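Side-chain contacts in putative carbonic anhydrase (Streptococcus mutans, PDB 3LAS), which probably catalyses the reversible interconversion of carbon dioxide and hydrogencarbonate with one zinc ion per subunit, as a beta-class carbonic anhydrase: residues A[49-53]-A[54-58]; A[74-78]-A[79-83]. All blocks are in the same frame, centred on the assembly; numbering follows the deposited sequence. Where two conformers were deposited one is given.

Interaction 1 of 2, residues A[49-53]-A[54-58]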
ATOM      1  N   LEU A  49      -1.922   1.506  14.803  1.00  9.54           N
ATOM      2  CA  LEU A  49      -3.155   0.780  15.050  1.00  9.81           C
ATOM      3  C   LEU A  49      -3.012  -0.360  16.005  1.00  9.77           C
ATOM      4  O   LEU A  49      -4.021  -1.075  16.224  1.00 10.63           O
ATOM      5  CB  LEU A  49      -3.812   0.358  13.700  1.00 10.20           C
ATOM      6  CG  LEU A  49      -4.055   1.461  12.671  1.00  9.85           C
ATOM      7  CD1 LEU A  49      -4.630   0.795  11.389  1.00 12.56           C
ATOM      8  CD2 LEU A  49      -4.975   2.554  13.148  1.00 13.02           C
ATOM      9  N   GLY A  50      -1.825  -0.583  16.505  1.00  9.31           N
ATOM     10  CA  GLY A  50      -1.606  -1.719  17.430  1.00 10.35           C
ATOM     11  C   GLY A  50      -1.574  -3.068  16.753  1.00 10.87           C
ATOM     12  O   GLY A  50      -1.966  -4.078  17.397  1.00 13.04           O
ATOM     13  N   LEU A  51      -1.197  -3.186  15.503  1.00  9.55           N
ATOM     14  CA  LEU A  51      -1.207  -4.489  14.771  1.00  9.57           C
ATOM     15  C   LEU A  51      -0.067  -5.334  15.169  1.00  8.67           C
ATOM     16  O   LEU A  51       1.099  -4.958  15.073  1.00 12.48           O
ATOM     17  CB  LEU A  51      -1.125  -4.265  13.257  1.00  9.00           C
ATOM     18  CG  LEU A  51      -2.169  -3.274  12.675  1.00 10.34           C
ATOM     19  CD1 LEU A  51      -1.875  -3.197  11.170  1.00 13.50           C
ATOM     20  CD2 LEU A  51      -3.571  -3.767  12.994  1.00 13.25           C
ATOM     21  N   ALA A  52      -0.364  -6.568  15.533  1.00  8.84           N
ATOM     22  CA  ALA A  52       0.652  -7.639  15.563  1.00 10.81           C
ATOM     23  C   ALA A  52       0.910  -8.158  14.155  1.00  9.23           C
ATOM     24  O   ALA A  52       0.070  -8.015  13.232  1.00  8.94           O
ATOM     25  CB  ALA A  52       0.134  -8.815  16.435  1.00 10.85           C
ATOM     26  N   LEU A  53       2.069  -8.744  13.912  1.00  9.16           N
ATOM     27  CA  LEU A  53       2.311  -9.355  12.676  1.00  9.88           C
ATOM     28  C   LEU A  53       1.219 -10.361  12.317  1.00  8.83           C
ATOM     29  O   LEU A  53       0.807 -11.162  13.167  1.00  8.95           O
ATOM     30  CB  LEU A  53       3.723 -10.015  12.707  1.00 11.46           C
ATOM     31  CG  LEU A  53       4.351 -10.308  11.346  1.00 10.58           C
ATOM     32  CD1 LEU A  53       4.670  -8.970  10.616  1.00 12.53           C
ATOM     33  CD2 LEU A  53       5.639 -11.143  11.502  1.00 13.12           C
ATOM     34  N   GLY A  54       0.680 -10.316  11.095  1.00  9.14           N
ATOM     35  CA  GLY A  54      -0.411 -11.150  10.642  1.00  9.26           C
ATOM     36  C   GLY A  54      -1.807 -10.632  10.907  1.00  8.76           C
ATOM     37  O   GLY A  54      -2.774 -11.323  10.573  1.00  9.80           O
ATOM     38  N   ASP A  55      -1.930  -9.463  11.531  1.00  9.33           N
ATOM     39  CA  ASP A  55      -3.279  -9.000  11.908  1.00  8.14           C
ATOM     40  C   ASP A  55      -4.150  -8.494  10.802  1.00  8.09           C
ATOM     41  O   ASP A  55      -5.353  -8.838  10.777  1.00  8.89           O
ATOM     42  CB  ASP A  55      -3.221  -7.901  12.992  1.00  9.53           C
ATOM     43  CG  ASP A  55      -3.101  -8.428  14.401  1.00 10.01           C
ATOM     44  OD1 ASP A  55      -3.157  -9.662  14.602  1.00 11.60           O
ATOM     45  OD2 ASP A  55      -2.995  -7.584  15.307  1.00 11.54           O
ATOM     46  N   ALA A  56      -3.651  -7.659   9.894  1.00  8.54           N
ATOM     47  CA  ALA A  56      -4.545  -6.976   8.932  1.00  7.51           C
ATOM     48  C   ALA A  56      -3.837  -6.750   7.611  1.00  7.80           C
ATOM     49  O   ALA A  56      -2.597  -6.491   7.568  1.00  8.37           O
ATOM     50  CB  ALA A  56      -4.910  -5.617   9.506  1.00  9.79           C
ATOM     51  N   HIS A  57      -4.584  -6.784   6.513  1.00  7.54           N
ATOM     52  CA  HIS A  57      -4.051  -6.331   5.253  1.00  7.19           C
ATOM     53  C   HIS A  57      -3.903  -4.810   5.230  1.00  7.67           C
ATOM     54  O   HIS A  57      -4.732  -4.084   5.826  1.00  7.84           O
ATOM     55  CB  HIS A  57      -5.001  -6.736   4.067  1.00  7.37           C
ATOM     56  CG  HIS A  57      -4.826  -8.155   3.680  1.00  7.09           C
ATOM     57  ND1 HIS A  57      -5.855  -8.973   3.252  1.00  7.64           N
ATOM     58  CD2 HIS A  57      -3.704  -8.918   3.681  1.00  8.04           C
ATOM     59  CE1 HIS A  57      -5.360 -10.155   2.906  1.00  8.94           C
ATOM     60  NE2 HIS A  57      -4.050 -10.171   3.216  1.00  9.10           N
ATOM     61  N   ILE A  58      -2.827  -4.380   4.593  1.00  6.90           N
ATOM     62  CA  ILE A  58      -2.504  -2.912   4.552  1.00  7.52           C
ATOM     63  C   ILE A  58      -2.298  -2.558   3.107  1.00  6.59           C
ATOM     64  O   ILE A  58      -1.361  -3.038   2.468  1.00  7.84           O
ATOM     65  CB  ILE A  58      -1.269  -2.552   5.390  1.00  7.12           C
ATOM     66  CG1 ILE A  58      -1.488  -3.051   6.850  1.00  8.16           C
ATOM     67  CG2 ILE A  58      -1.028  -1.060   5.359  1.00  8.43           C
ATOM     68  CD1 ILE A  58      -0.163  -3.034   7.671  1.00 11.12           C
TER
HETATM   69  O   HOH W   1      -1.769 -11.962  13.894  1.00  9.92           O
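D55 folds its carboxylate back over the backbone of A52, across a type II beta turn (A52 to D55) that leads into strand 56-61 of the carbonic anhydrase sheet, outermost within this chain. The turn is defined by D55 N bonding to A52 O (3.0 Å), with G54 in the third position at positive phi. A second bond reinforces it: A52 N donates to D55 OD2 at 2.8 Å, and its approach is from above the carboxylate, 64° out of that plane. The same oxygen lies 3.5 Å from A52 CB, which places the methyl group alongside the carboxylate.

On the apolar side L51 does the touching, and its two branches divide the work. With CG anti to the carbonyl carbon (chi1 -52°), CD1 meets I58 CD1 tip to tip at 3.9 Å, while CD2 reaches A56 CB at 4.2 Å. I35 and V45 also pack on L51, as does F9 of the second subunit, so the turn lies close to the dimer interface. The other carboxylate oxygen is tied back to the turn through one water, which donates to D55 OD1 (2.8 Å) and to L53 O (2.8 Å).

Interaction 2 of 2, residues A[74-78]-A[79-83]; sequences LVISE and QQLGT
The carboxylate of E78 and the carboxamide of Q79 stand almost perpendicular to each other, their planes about 80° apart, near the C-terminal end of helix 68-80. They do not stack. One face of the Q79 amide is approached by the E78 aliphatic chain, with E78 CB 3.7 Å from Q79 NE2, and the polar ends are joined by a water that donates to E78 OE1 (2.7 Å) and accepts from Q79 NE2 (2.9 Å). A second water donates to E78 OE2 (2.7 Å) and accepts from T83 OG1 (2.8 Å). Each carboxylate oxygen thus has its own water link to the 79-83 segment, which would limit rotation of the group. The aliphatic part of E78 crosses T83 at about a right angle and also packs on I86, I144 and I148.

The backbone explains why T83 returns to the helix. The helix ends in a widened, pi-type turn, where I76 O receives Q80 N and, weakly, L81 N. G82, at positive phi, then turns the chain and makes a weak bond from its N to E78 O, and T83 N comes back to S77 O at a nearly straight 167°. The end of the Q80 side chain leads away from 74-78; in one of its two conformers, its amide bonds to Q107 and T98 of the second subunit. V75 and I76 likewise pack on that subunit.

T83 OG1 sits between its own backbone N and carbonyl carbon (chi1 68°), a rotamer that turns the hydroxyl back to the helix. There it meets S77 OG at 2.7 Å, and T83 CG2 comes to 3.2 Å from S77 OG on the same side as OG1.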
ATOM      1  N   LEU A  74      -8.956  -5.434  -2.688  1.00  7.57           N
ATOM      2  CA  LEU A  74      -9.921  -5.748  -1.682  1.00  7.53           C
ATOM      3  C   LEU A  74     -10.726  -6.967  -2.031  1.00  8.12           C
ATOM      4  O   LEU A  74     -11.098  -7.725  -1.115  1.00  9.00           O
ATOM      5  CB  LEU A  74     -10.863  -4.551  -1.398  1.00  9.17           C
ATOM      6  CG  LEU A  74     -10.219  -3.365  -0.738  1.00  7.80           C
ATOM      7  CD1 LEU A  74     -11.155  -2.178  -0.718  1.00 10.07           C
ATOM      8  CD2 LEU A  74      -9.806  -3.740   0.713  1.00 12.18           C
ATOM      9  N   VAL A  75     -11.091  -7.191  -3.301  1.00  8.56           N
ATOM     10  CA  VAL A  75     -11.869  -8.395  -3.652  1.00  8.69           C
ATOM     11  C   VAL A  75     -10.955  -9.587  -3.396  1.00  8.75           C
ATOM     12  O   VAL A  75     -11.446 -10.654  -2.856  1.00  8.66           O
ATOM     13  CB  VAL A  75     -12.262  -8.305  -5.139  1.00 10.43           C
ATOM     14  CG1 VAL A  75     -12.743  -9.735  -5.628  1.00 12.76           C
ATOM     15  CG2 VAL A  75     -13.251  -7.227  -5.381  1.00 12.32           C
ATOM     16  N   ILE A  76      -9.654  -9.552  -3.647  1.00  8.50           N
ATOM     17  CA  ILE A  76      -8.766 -10.663  -3.280  1.00  9.82           C
ATOM     18  C   ILE A  76      -8.732 -10.773  -1.782  1.00  7.73           C
ATOM     19  O   ILE A  76      -8.873 -11.904  -1.205  1.00  9.27           O
ATOM     20  CB  ILE A  76      -7.343 -10.431  -3.912  1.00  8.84           C
ATOM     21  CG1 ILE A  76      -7.472 -10.563  -5.413  1.00  8.45           C
ATOM     22  CG2 ILE A  76      -6.349 -11.412  -3.299  1.00  9.62           C
ATOM     23  CD1 ILE A  76      -6.220  -9.963  -6.135  1.00  9.43           C
ATOM     24  N   SER A  77      -8.556  -9.684  -1.061  1.00  7.72           N
ATOM     25  CA  SER A  77      -8.497  -9.754   0.417  1.00  7.72           C
ATOM     26  C   SER A  77      -9.736 -10.408   1.037  1.00  7.97           C
ATOM     27  O   SER A  77      -9.598 -11.177   1.984  1.00  8.88           O
ATOM     28  CB  SER A  77      -8.354  -8.284   0.924  1.00  8.34           C
ATOM     29  OG  SER A  77      -8.333  -8.235   2.338  1.00  8.23           O
ATOM     30  N   GLU A  78     -10.892 -10.032   0.496  1.00  7.87           N
ATOM     31  CA  GLU A  78     -12.169 -10.459   1.063  1.00  9.25           C
ATOM     32  C   GLU A  78     -12.588 -11.845   0.596  1.00  9.31           C
ATOM     33  O   GLU A  78     -12.971 -12.727   1.415  1.00 11.36           O
ATOM     34  CB  GLU A  78     -13.250  -9.459   0.691  1.00  9.27           C
ATOM     35  CG  GLU A  78     -13.035  -8.137   1.460  1.00 10.83           C
ATOM     36  CD  GLU A  78     -13.846  -6.983   1.061  1.00 14.16           C
ATOM     37  OE1 GLU A  78     -14.584  -7.006   0.062  1.00 15.32           O
ATOM     38  OE2 GLU A  78     -13.677  -5.885   1.709  1.00 15.45           O
ATOM     39  N   GLN A  79     -12.513 -12.102  -0.719  1.00  8.62           N
ATOM     40  CA  GLN A  79     -13.089 -13.343  -1.235  1.00  9.71           C
ATOM     41  C   GLN A  79     -12.081 -14.416  -1.242  1.00 10.91           C
ATOM     42  O   GLN A  79     -12.470 -15.612  -1.110  1.00 12.82           O
ATOM     43  CB  GLN A  79     -13.683 -13.130  -2.659  1.00 11.15           C
ATOM     44  CG  GLN A  79     -14.776 -12.026  -2.662  1.00 10.92           C
ATOM     45  CD  GLN A  79     -15.810 -12.083  -1.573  1.00 11.44           C
ATOM     46  OE1 GLN A  79     -16.264 -13.182  -1.213  1.00 11.28           O
ATOM     47  NE2 GLN A  79     -16.201 -10.972  -1.008  1.00 12.36           N
ATOM     48  N   GLN A  80     -10.796 -14.174  -1.431  1.00 10.80           N
ATOM     49  CA  GLN A  80      -9.814 -15.235  -1.353  0.50 11.04           C
ATOM     50  C   GLN A  80      -9.242 -15.328   0.069  1.00 11.31           C
ATOM     51  O   GLN A  80      -8.978 -16.432   0.558  1.00 13.03           O
ATOM     52  CB  GLN A  80      -8.750 -14.935  -2.404  0.50 12.40           C
ATOM     53  CG  GLN A  80      -7.717 -16.039  -2.671  0.50 11.86           C
ATOM     54  CD  GLN A  80      -8.223 -17.246  -3.385  0.50 12.68           C
ATOM     55  OE1 GLN A  80      -9.429 -17.392  -3.567  0.50 15.29           O
ATOM     56  NE2 GLN A  80      -7.328 -18.147  -3.721  0.50 12.76           N
ATOM     57  N   LEU A  81      -9.061 -14.229   0.781  1.00  9.58           N
ATOM     58  CA  LEU A  81      -8.328 -14.175   2.043  1.00 11.05           C
ATOM     59  C   LEU A  81      -9.168 -13.879   3.272  1.00 10.39           C
ATOM     60  O   LEU A  81      -8.571 -13.645   4.331  1.00 12.19           O
ATOM     61  CB  LEU A  81      -7.034 -13.324   1.893  1.00 10.08           C
ATOM     62  CG  LEU A  81      -6.174 -13.727   0.740  1.00 11.96           C
ATOM     63  CD1 LEU A  81      -4.994 -12.764   0.520  1.00 13.96           C
ATOM     64  CD2 LEU A  81      -5.630 -15.215   0.900  1.00 17.78           C
ATOM     65  N   GLY A  82     -10.495 -13.836   3.124  1.00 10.77           N
ATOM     66  CA  GLY A  82     -11.353 -13.900   4.312  1.00 12.10           C
ATOM     67  C   GLY A  82     -11.610 -12.613   4.995  1.00 11.53           C
ATOM     68  O   GLY A  82     -12.300 -12.585   6.013  1.00 13.92           O
ATOM     69  N   THR A  83     -11.063 -11.472   4.568  1.00  9.92           N
ATOM     70  CA  THR A  83     -11.374 -10.251   5.321  1.00  9.80           C
ATOM     71  C   THR A  83     -12.823  -9.822   5.099  1.00 10.13           C
ATOM     72  O   THR A  83     -13.467 -10.187   4.097  1.00 10.71           O
ATOM     73  CB  THR A  83     -10.400  -9.068   5.058  1.00  8.40           C
ATOM     74  OG1 THR A  83     -10.590  -8.608   3.713  1.00  9.09           O
ATOM     75  CG2 THR A  83      -8.936  -9.472   5.270  1.00  9.64           C
TER
HETATM   76  O   HOH W   2     -15.067  -8.488  -2.082  1.00  9.24           O
HETATM   77  O   HOH W   3     -11.997  -6.198   3.777  1.00  9.72           O

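How the interactions relate
Read from the N terminus, interaction 1 comes first: it closes the tight turn between helix 45-49 and strand 56-61. The chain then runs along that strand, the outermost on its side within this chain, and enters helix 68-80, whose last turns and exit form interaction 2 ahead of strand 85-91. The two are in series and neither encloses the other, with centres about 15 Å apart. They nevertheless touch through H57, which points away from its own turn: H57 ND1 probably hydrogen-bonds S77 OG (2.7 Å), and H57 CE1 packs on L81 CD1 (3.6 Å). Strand 56-61 and the helix end are thereby tied together, and both also contact the second subunit.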